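Local atomic coordinates of L-lysine 6-oxidase (Marinomonas mediterranea, PDB entry 3WEU), a protein that oxidises the side-chain amine of free L-lysine with a cysteine tryptophylquinone cofactor, releasing ammonium and the hydrogen peroxide that makes it antibacterial. Residues 96-101 and 120-125; 486-491 and 502-507. One frame throughout, in Å; residues are numbered along the deposited sequence.

Interaction 1 of 2, residues 96-101 and 120-125. With SO4 (sulfate ion), chain C.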
ATOM      1  N   TRP A  96      -5.206  23.640   9.936  1.00 21.18           N
ATOM      2  CA  TRP A  96      -6.624  23.694  10.159  1.00 20.38           C
ATOM      3  C   TRP A  96      -7.249  22.321  10.419  1.00 19.13           C
ATOM      4  O   TRP A  96      -6.580  21.267  10.519  1.00 20.31           O
ATOM      5  CB  TRP A  96      -7.325  24.474   9.020  1.00 20.94           C
ATOM      6  CG  TRP A  96      -8.714  25.100   9.451  1.00 22.94           C
ATOM      7  CD1 TRP A  96      -9.931  24.856   8.900  1.00 20.42           C
ATOM      8  CD2 TRP A  96      -8.940  26.005  10.531  1.00 20.36           C
ATOM      9  NE1 TRP A  96     -10.889  25.557   9.521  1.00 20.53           N
ATOM     10  CE2 TRP A  96     -10.318  26.256  10.563  1.00 20.21           C
ATOM     11  CE3 TRP A  96      -8.107  26.597  11.505  1.00 20.86           C
ATOM     12  CZ2 TRP A  96     -10.897  27.090  11.499  1.00 20.10           C
ATOM     13  CZ3 TRP A  96      -8.680  27.399  12.462  1.00 20.82           C
ATOM     14  CH2 TRP A  96     -10.064  27.671  12.435  1.00 22.88           C
ATOM     15  N   TYR A  97      -8.560  22.355  10.550  1.00 19.30           N
ATOM     16  CA  TYR A  97      -9.356  21.144  10.692  1.00 21.75           C
ATOM     17  C   TYR A  97      -9.468  20.348   9.412  1.00 21.95           C
ATOM     18  O   TYR A  97      -9.446  20.894   8.318  1.00 21.69           O
ATOM     19  CB  TYR A  97     -10.774  21.519  11.107  1.00 22.22           C
ATOM     20  CG  TYR A  97     -10.869  22.203  12.429  1.00 20.99           C
ATOM     21  CD1 TYR A  97     -10.890  21.431  13.614  1.00 23.37           C
ATOM     22  CD2 TYR A  97     -11.026  23.550  12.537  1.00 21.40           C
ATOM     23  CE1 TYR A  97     -11.008  22.014  14.855  1.00 23.35           C
ATOM     24  CE2 TYR A  97     -11.142  24.142  13.810  1.00 24.00           C
ATOM     25  CZ  TYR A  97     -11.119  23.329  14.944  1.00 21.82           C
ATOM     26  OH  TYR A  97     -11.259  23.790  16.151  1.00 22.81           O
ATOM     27  N   GLU A  98      -9.650  19.054   9.558  1.00 20.95           N
ATOM     28  CA  GLU A  98      -9.999  18.190   8.451  1.00 21.52           C
ATOM     29  C   GLU A  98     -11.360  18.678   7.852  1.00 20.64           C
ATOM     30  O   GLU A  98     -12.249  19.101   8.612  1.00 19.73           O
ATOM     31  CB  GLU A  98     -10.133  16.743   8.969  1.00 23.64           C
ATOM     32  CG  GLU A  98      -8.801  16.049   9.231  1.00 28.92           C
ATOM     33  CD  GLU A  98      -8.934  14.534   9.450  1.00 39.52           C
ATOM     34  OE1 GLU A  98     -10.069  13.982   9.507  1.00 39.57           O
ATOM     35  OE2 GLU A  98      -7.862  13.881   9.537  1.00 44.15           O
ATOM     36  N   PHE A  99     -11.513  18.603   6.527  1.00 18.06           N
ATOM     37  CA  PHE A  99     -12.761  18.997   5.928  1.00 17.30           C
ATOM     38  C   PHE A  99     -13.814  17.885   6.078  1.00 15.75           C
ATOM     39  O   PHE A  99     -13.632  16.747   5.679  1.00 18.47           O
ATOM     40  CB  PHE A  99     -12.607  19.398   4.447  1.00 17.71           C
ATOM     41  CG  PHE A  99     -13.893  19.999   3.890  1.00 17.47           C
ATOM     42  CD1 PHE A  99     -14.278  21.283   4.246  1.00 16.19           C
ATOM     43  CD2 PHE A  99     -14.721  19.239   3.089  1.00 17.97           C
ATOM     44  CE1 PHE A  99     -15.451  21.822   3.794  1.00 17.43           C
ATOM     45  CE2 PHE A  99     -15.915  19.786   2.656  1.00 17.00           C
ATOM     46  CZ  PHE A  99     -16.253  21.063   2.985  1.00 17.95           C
ATOM     47  N   ARG A 100     -14.909  18.241   6.746  1.00 16.83           N
ATOM     48  CA  ARG A 100     -16.071  17.414   6.910  1.00 17.15           C
ATOM     49  C   ARG A 100     -17.367  18.083   6.487  1.00 17.54           C
ATOM     50  O   ARG A 100     -18.284  18.316   7.332  1.00 16.75           O
ATOM     51  CB  ARG A 100     -16.155  17.019   8.378  1.00 16.95           C
ATOM     52  CG  ARG A 100     -15.105  15.957   8.684  1.00 19.29           C
ATOM     53  CD  ARG A 100     -15.323  15.497  10.099  1.00 21.93           C
ATOM     54  NE  ARG A 100     -14.451  14.384  10.488  1.00 24.34           N
ATOM     55  CZ  ARG A 100     -14.563  13.726  11.643  1.00 25.30           C
ATOM     56  NH1 ARG A 100     -15.452  14.097  12.558  1.00 22.99           N
ATOM     57  NH2 ARG A 100     -13.750  12.700  11.880  1.00 24.44           N
ATOM     58  N   GLU A 101     -17.438  18.425   5.185  1.00 15.41           N
ATOM     59  CA  GLU A 101     -18.580  19.054   4.666  1.00 15.90           C
ATOM     60  C   GLU A 101     -18.996  20.271   5.486  1.00 15.98           C
ATOM     61  O   GLU A 101     -18.177  21.189   5.687  1.00 16.19           O
ATOM     62  CB  GLU A 101     -19.672  18.004   4.463  1.00 16.65           C
ATOM     63  CG  GLU A 101     -19.228  16.858   3.587  1.00 18.27           C
ATOM     64  CD  GLU A 101     -18.398  15.793   4.324  1.00 20.96           C
ATOM     65  OE1 GLU A 101     -18.834  15.264   5.377  1.00 18.92           O
ATOM     66  OE2 GLU A 101     -17.292  15.540   3.836  1.00 21.59           O
ATOM     67  N   PRO A 120     -11.667  16.698  13.824  1.00 22.99           N
ATOM     68  CA  PRO A 120     -10.256  16.689  14.177  1.00 24.89           C
ATOM     69  C   PRO A 120      -9.361  17.679  13.443  1.00 24.99           C
ATOM     70  O   PRO A 120      -9.661  18.108  12.295  1.00 21.54           O
ATOM     71  CB  PRO A 120      -9.807  15.278  13.848  1.00 25.28           C
ATOM     72  CG  PRO A 120     -10.755  14.758  12.878  1.00 28.16           C
ATOM     73  CD  PRO A 120     -12.053  15.549  13.002  1.00 26.76           C
ATOM     74  N   TRP A 121      -8.238  18.000  14.070  1.00 22.81           N
ATOM     75  CA  TRP A 121      -7.257  18.875  13.473  1.00 22.70           C
ATOM     76  C   TRP A 121      -6.514  18.068  12.485  1.00 21.54           C
ATOM     77  O   TRP A 121      -6.281  16.886  12.736  1.00 22.51           O
ATOM     78  CB  TRP A 121      -6.248  19.352  14.532  1.00 24.90           C
ATOM     79  CG  TRP A 121      -6.777  20.313  15.473  1.00 27.21           C
ATOM     80  CD1 TRP A 121      -7.078  20.073  16.783  1.00 32.96           C
ATOM     81  CD2 TRP A 121      -7.163  21.683  15.214  1.00 25.50           C
ATOM     82  NE1 TRP A 121      -7.593  21.220  17.365  1.00 33.36           N
ATOM     83  CE2 TRP A 121      -7.619  22.231  16.431  1.00 29.44           C
ATOM     84  CE3 TRP A 121      -7.118  22.509  14.091  1.00 27.07           C
ATOM     85  CZ2 TRP A 121      -8.080  23.568  16.545  1.00 27.25           C
ATOM     86  CZ3 TRP A 121      -7.554  23.857  14.213  1.00 24.09           C
ATOM     87  CH2 TRP A 121      -7.990  24.376  15.434  1.00 25.92           C
ATOM     88  N   ARG A 122      -6.107  18.662  11.346  1.00 18.83           N
ATOM     89  CA  ARG A 122      -5.088  18.058  10.524  1.00 18.14           C
ATOM     90  C   ARG A 122      -3.759  17.953  11.318  1.00 18.79           C
ATOM     91  O   ARG A 122      -3.539  18.754  12.191  1.00 23.07           O
ATOM     92  CB  ARG A 122      -4.868  18.858   9.252  1.00 18.27           C
ATOM     93  CG  ARG A 122      -6.032  18.716   8.275  1.00 17.93           C
ATOM     94  CD  ARG A 122      -5.987  19.892   7.269  1.00 20.36           C
ATOM     95  NE  ARG A 122      -7.001  19.717   6.222  1.00 19.63           N
ATOM     96  CZ  ARG A 122      -7.504  20.713   5.502  1.00 21.11           C
ATOM     97  NH1 ARG A 122      -6.989  21.960   5.597  1.00 18.42           N
ATOM     98  NH2 ARG A 122      -8.438  20.422   4.584  1.00 20.57           N
ATOM     99  N   ASN A 123      -2.931  16.962  11.010  1.00 20.06           N
ATOM    100  CA  ASN A 123      -1.624  16.773  11.710  1.00 22.24           C
ATOM    101  C   ASN A 123      -1.863  16.782  13.235  1.00 23.43           C
ATOM    102  O   ASN A 123      -1.289  17.581  14.008  1.00 23.49           O
ATOM    103  CB  ASN A 123      -0.676  17.852  11.306  1.00 20.87           C
ATOM    104  CG  ASN A 123      -0.349  17.747   9.802  1.00 20.87           C
ATOM    105  OD1 ASN A 123       0.256  16.800   9.361  1.00 21.64           O
ATOM    106  ND2 ASN A 123      -0.798  18.742   9.026  1.00 22.02           N
ATOM    107  N   ALA A 124      -2.761  15.878  13.610  1.00 25.33           N
ATOM    108  CA  ALA A 124      -3.366  15.854  14.962  1.00 27.04           C
ATOM    109  C   ALA A 124      -2.355  15.505  16.098  1.00 29.90           C
ATOM    110  O   ALA A 124      -2.587  15.844  17.237  1.00 33.10           O
ATOM    111  CB  ALA A 124      -4.530  14.866  14.958  1.00 29.25           C
ATOM    112  N   SER A 125      -1.238  14.893  15.754  1.00 32.54           N
ATOM    113  CA  SER A 125      -0.182  14.595  16.719  1.00 34.73           C
ATOM    114  C   SER A 125       0.549  15.880  17.140  1.00 39.21           C
ATOM    115  O   SER A 125       1.129  15.936  18.206  1.00 39.30           O
ATOM    116  CB  SER A 125       0.754  13.539  16.148  1.00 34.47           C
ATOM    117  OG  SER A 125       1.672  14.117  15.259  1.00 35.57           O
TER
HETATM  118  S   SO4 C 801      -8.585  16.516   5.166  1.00 41.17           S
HETATM  119  O1  SO4 C 801      -9.178  15.561   6.174  1.00 36.31           O
HETATM  120  O2  SO4 C 801      -7.216  16.853   5.745  1.00 41.44           O
HETATM  121  O3  SO4 C 801      -8.370  15.819   3.847  1.00 35.22           O
HETATM  122  O4  SO4 C 801      -9.459  17.735   4.867  1.00 26.17           O
HETATM  123  O   HOH W   1      -6.163  14.571  11.640  1.00 25.08           O
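A single beta bridge between Tyr-97 and Trp-121 pinches the long loop that follows strand 80-91, and an aromatic cluster grows from it. The phenol ring of Tyr-97 lies flat over the six-membered ring of Trp-121, face to face, with centroids 3.8 Å apart and planes only 15° from parallel; the closest carbons of the stack are Tyr-97 CZ and Trp-121 CH2, at 3.3 Å. Trp-121 then turns an edge to the face of Trp-96 in an offset T-shaped pair, planes at 78°. Trp-96 carries CG anti to the backbone N (chi1 -156°), beside its own carbonyl carbon, and the ring meets Trp-121 through CE3; its NE1 is bonded to Tyr-114 OH.

The bridge itself is made of two backbone bonds flanking the stacked pair: Arg-122 N to Trp-96 O at 2.8 Å, and Glu-98 N to Pro-120 O at 2.9 Å. Beyond them, Pro-120 CD sits over the centre of the Arg-100 guanidinium, 3.4 Å from CZ. Water 1 donates to both Glu-98 OE2 and Trp-121 O.

Arg-122 runs out extended from CG to NE, bringing its guanidinium under the Tyr-97 carbonyl, whose O stands above one face. The edge holds a sulfate, probably from the crystallisation liquor: NE donates to sulfate O2 and NH2 to sulfate O4, each at 2.9 Å. Phe-99 N adds a nearly straight bond to the same O4 (2.8 Å), while NH1 of Arg-122 is occupied by the carbonyls of Lys-93 and Lys-503.

Interaction 2 of 2, residues 486-491 and 502-507; sequences ERDECE and TKRMAC
The guanidinium of Arg-504 takes both acids at its edge, Asp-488 OD1 and Glu-489 OE2 lying near its plane, with Cys-490 SG approaching obliquely. The Glu-489 carboxylate stands almost perpendicular to the guanidinium, 85° between planes, and is shared by two bases. Its OE2 accepts from Arg-504 NH1 at 2.8 Å and its OE1 from Lys-503 NZ at 2.7 Å, each through the syn lone pair. A second bond to OE2, from Arg-504 NH2, is weak.

With CG tucked between backbone N and carbonyl carbon and the chain bent at chi2 (-71°), the Glu-489 carboxylate reaches both bases. This salt-bridge network grips the start of helix 489-492, where Asp-488 is the N-cap: OD1 accepts from Cys-490 N at 2.8 Å, met from above the carboxylate plane, and also takes a weak bond from Arg-504 NH2 at 3.0 Å. Water 2 links Asp-488 OD2 to the same NH2.

Lys-503 and Arg-504 occupy the middle of a type I turn, Thr-502 to Met-505, and send their chains side by side toward the helix. All four charged residues are buried; Asp-500 is a second acid for Lys-503 NZ, and Trp-96 makes a cation-pi contact with this lysine.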
ATOM      1  N   GLU A 486      -5.107  28.309  15.475  1.00 24.16           N
ATOM      2  CA  GLU A 486      -6.377  27.721  15.863  1.00 26.00           C
ATOM      3  C   GLU A 486      -7.522  28.707  15.764  1.00 24.76           C
ATOM      4  O   GLU A 486      -8.654  28.329  15.963  1.00 25.10           O
ATOM      5  CB  GLU A 486      -6.279  27.070  17.273  1.00 29.22           C
ATOM      6  CG  GLU A 486      -5.849  27.941  18.384  1.00 38.53           C
ATOM      7  CD  GLU A 486      -4.315  28.066  18.418  1.00 44.76           C
ATOM      8  OE1 GLU A 486      -3.545  27.152  18.948  1.00 53.14           O
ATOM      9  OE2 GLU A 486      -3.906  29.100  17.880  1.00 32.69           O
ATOM     10  N   ARG A 487      -7.264  29.962  15.406  1.00 22.42           N
ATOM     11  CA  ARG A 487      -8.280  30.998  15.431  1.00 20.73           C
ATOM     12  C   ARG A 487      -9.267  30.837  14.259  1.00 24.07           C
ATOM     13  O   ARG A 487      -8.849  30.853  13.089  1.00 20.31           O
ATOM     14  CB  ARG A 487      -7.662  32.392  15.344  1.00 19.99           C
ATOM     15  CG  ARG A 487      -8.648  33.521  15.298  1.00 20.49           C
ATOM     16  CD  ARG A 487      -7.994  34.889  15.328  1.00 19.23           C
ATOM     17  NE  ARG A 487      -8.944  35.988  15.299  1.00 19.10           N
ATOM     18  CZ  ARG A 487      -9.518  36.425  14.180  1.00 21.37           C
ATOM     19  NH1 ARG A 487      -9.209  35.807  13.023  1.00 23.21           N
ATOM     20  NH2 ARG A 487     -10.382  37.421  14.194  1.00 22.63           N
ATOM     21  N   ASP A 488     -10.543  30.713  14.584  1.00 23.39           N
ATOM     22  CA  ASP A 488     -11.605  30.769  13.586  1.00 23.16           C
ATOM     23  C   ASP A 488     -12.159  32.179  13.487  1.00 22.78           C
ATOM     24  O   ASP A 488     -12.850  32.680  14.351  1.00 20.71           O
ATOM     25  CB  ASP A 488     -12.706  29.803  13.939  1.00 24.57           C
ATOM     26  CG  ASP A 488     -13.748  29.666  12.816  1.00 23.90           C
ATOM     27  OD1 ASP A 488     -13.674  30.440  11.833  1.00 24.40           O
ATOM     28  OD2 ASP A 488     -14.604  28.787  12.913  1.00 23.49           O
ATOM     29  N   GLU A 489     -11.839  32.851  12.382  1.00 19.79           N
ATOM     30  CA  GLU A 489     -12.389  34.132  12.102  1.00 18.17           C
ATOM     31  C   GLU A 489     -13.884  34.198  12.085  1.00 18.27           C
ATOM     32  O   GLU A 489     -14.485  35.261  12.346  1.00 18.72           O
ATOM     33  CB  GLU A 489     -11.849  34.598  10.759  1.00 22.83           C
ATOM     34  CG  GLU A 489     -12.379  33.822   9.520  1.00 19.69           C
ATOM     35  CD  GLU A 489     -11.861  32.392   9.357  1.00 22.59           C
ATOM     36  OE1 GLU A 489     -10.944  31.873  10.085  1.00 20.91           O
ATOM     37  OE2 GLU A 489     -12.365  31.742   8.393  1.00 23.98           O
ATOM     38  N   CYS A 490     -14.543  33.085  11.724  1.00 19.28           N
ATOM     39  CA  CYS A 490     -16.020  33.066  11.842  1.00 18.02           C
ATOM     40  C   CYS A 490     -16.565  33.017  13.271  1.00 20.96           C
ATOM     41  O   CYS A 490     -17.671  33.467  13.501  1.00 19.92           O
ATOM     42  CB  CYS A 490     -16.592  31.881  11.097  1.00 17.75           C
ATOM     43  SG  CYS A 490     -16.237  32.038   9.296  1.00 20.27           S
ATOM     44  N   GLU A 491     -15.816  32.422  14.167  1.00 20.22           N
ATOM     45  CA  GLU A 491     -16.158  32.403  15.595  1.00 23.10           C
ATOM     46  C   GLU A 491     -15.841  33.741  16.268  1.00 23.15           C
ATOM     47  O   GLU A 491     -16.697  34.316  16.946  1.00 23.78           O
ATOM     48  CB  GLU A 491     -15.412  31.273  16.304  1.00 24.62           C
ATOM     49  CG  GLU A 491     -15.685  31.280  17.790  1.00 29.78           C
ATOM     50  CD  GLU A 491     -15.107  30.079  18.463  1.00 36.63           C
ATOM     51  OE1 GLU A 491     -14.362  29.341  17.816  1.00 39.17           O
ATOM     52  OE2 GLU A 491     -15.400  29.872  19.645  1.00 39.16           O
ATOM     53  N   THR A 502      -8.449  30.365   2.484  1.00 16.91           N
ATOM     54  CA  THR A 502      -8.176  29.102   1.780  1.00 15.29           C
ATOM     55  C   THR A 502      -7.900  27.921   2.700  1.00 14.16           C
ATOM     56  O   THR A 502      -7.723  26.798   2.264  1.00 16.19           O
ATOM     57  CB  THR A 502      -7.018  29.242   0.768  1.00 16.90           C
ATOM     58  OG1 THR A 502      -5.804  29.660   1.426  1.00 17.59           O
ATOM     59  CG2 THR A 502      -7.443  30.272  -0.376  1.00 17.20           C
ATOM     60  N   LYS A 503      -7.853  28.131   4.001  1.00 16.35           N
ATOM     61  CA  LYS A 503      -7.321  27.069   4.841  1.00 16.69           C
ATOM     62  C   LYS A 503      -8.191  25.848   4.920  1.00 16.79           C
ATOM     63  O   LYS A 503      -7.686  24.740   5.197  1.00 18.84           O
ATOM     64  CB  LYS A 503      -7.063  27.588   6.255  1.00 18.34           C
ATOM     65  CG  LYS A 503      -8.292  27.999   6.992  1.00 17.17           C
ATOM     66  CD  LYS A 503      -7.947  28.833   8.209  1.00 19.85           C
ATOM     67  CE  LYS A 503      -9.201  29.404   8.879  1.00 21.12           C
ATOM     68  NZ  LYS A 503      -8.899  30.044  10.217  1.00 21.77           N
ATOM     69  N   ARG A 504      -9.479  26.017   4.722  1.00 16.37           N
ATOM     70  CA  ARG A 504     -10.414  24.896   4.826  1.00 16.65           C
ATOM     71  C   ARG A 504     -10.352  23.913   3.670  1.00 17.13           C
ATOM     72  O   ARG A 504     -10.824  22.771   3.769  1.00 17.52           O
ATOM     73  CB  ARG A 504     -11.844  25.435   4.947  1.00 17.11           C
ATOM     74  CG  ARG A 504     -12.082  26.049   6.309  1.00 18.51           C
ATOM     75  CD  ARG A 504     -13.424  26.727   6.305  1.00 19.12           C
ATOM     76  NE  ARG A 504     -13.793  27.270   7.618  1.00 18.36           N
ATOM     77  CZ  ARG A 504     -13.319  28.402   8.106  1.00 17.91           C
ATOM     78  NH1 ARG A 504     -12.404  29.108   7.402  1.00 18.92           N
ATOM     79  NH2 ARG A 504     -13.714  28.813   9.309  1.00 16.72           N
ATOM     80  N   MET A 505      -9.768  24.345   2.548  1.00 17.08           N
ATOM     81  CA  MET A 505      -9.772  23.569   1.326  1.00 17.23           C
ATOM     82  C   MET A 505      -8.840  22.374   1.475  1.00 19.70           C
ATOM     83  O   MET A 505      -8.059  22.290   2.439  1.00 19.91           O
ATOM     84  CB  MET A 505      -9.314  24.411   0.124  1.00 16.77           C
ATOM     85  CG  MET A 505      -9.951  25.780  -0.023  1.00 17.63           C
ATOM     86  SD  MET A 505     -11.746  25.781   0.169  1.00 17.71           S
ATOM     87  CE  MET A 505     -12.174  25.161  -1.442  1.00 19.12           C
ATOM     88  N   ALA A 506      -8.904  21.452   0.516  1.00 18.15           N
ATOM     89  CA  ALA A 506      -8.067  20.270   0.622  1.00 20.87           C
ATOM     90  C   ALA A 506      -6.599  20.635   0.619  1.00 19.68           C
ATOM     91  O   ALA A 506      -6.141  21.607  -0.006  1.00 18.65           O
ATOM     92  CB  ALA A 506      -8.356  19.268  -0.482  1.00 22.22           C
ATOM     93  N   CYS A 507      -5.860  19.825   1.354  1.00 19.59           N
ATOM     94  CA  CYS A 507      -4.405  19.954   1.499  1.00 19.53           C
ATOM     95  C   CYS A 507      -3.751  18.655   1.110  1.00 19.72           C
ATOM     96  O   CYS A 507      -3.747  17.672   1.912  1.00 21.33           O
ATOM     97  CB  CYS A 507      -4.099  20.306   2.941  1.00 24.18           C
ATOM     98  SG  CYS A 507      -2.349  20.716   3.125  1.00 29.17           S
TER
HETATM   99  O   HOH W   2     -16.161  28.356  10.790  1.00 19.95           O

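From the N terminus, the chain leaves strand 80-91 and enters a long loop that interaction 1 closes, 96-101 meeting 120-125 across 18 intervening residues without helix or strand, before helix 129-134. Much later, interaction 2 closes a shorter loop of 10 residues, between the start of helix 489-492 and the turn ahead of helix 510-515. The two loops follow in series, neither nested nor crossed, and lie in the N-terminal and C-terminal L-lysine epsilon-oxidase regions respectively. Yet they touch, their centres about 10 Å apart: Arg-122 NH2 probably donates to Met-505 O, at 2.9 Å, so 120-125 and 502-507 tie the N-terminal loop to the C-terminal region.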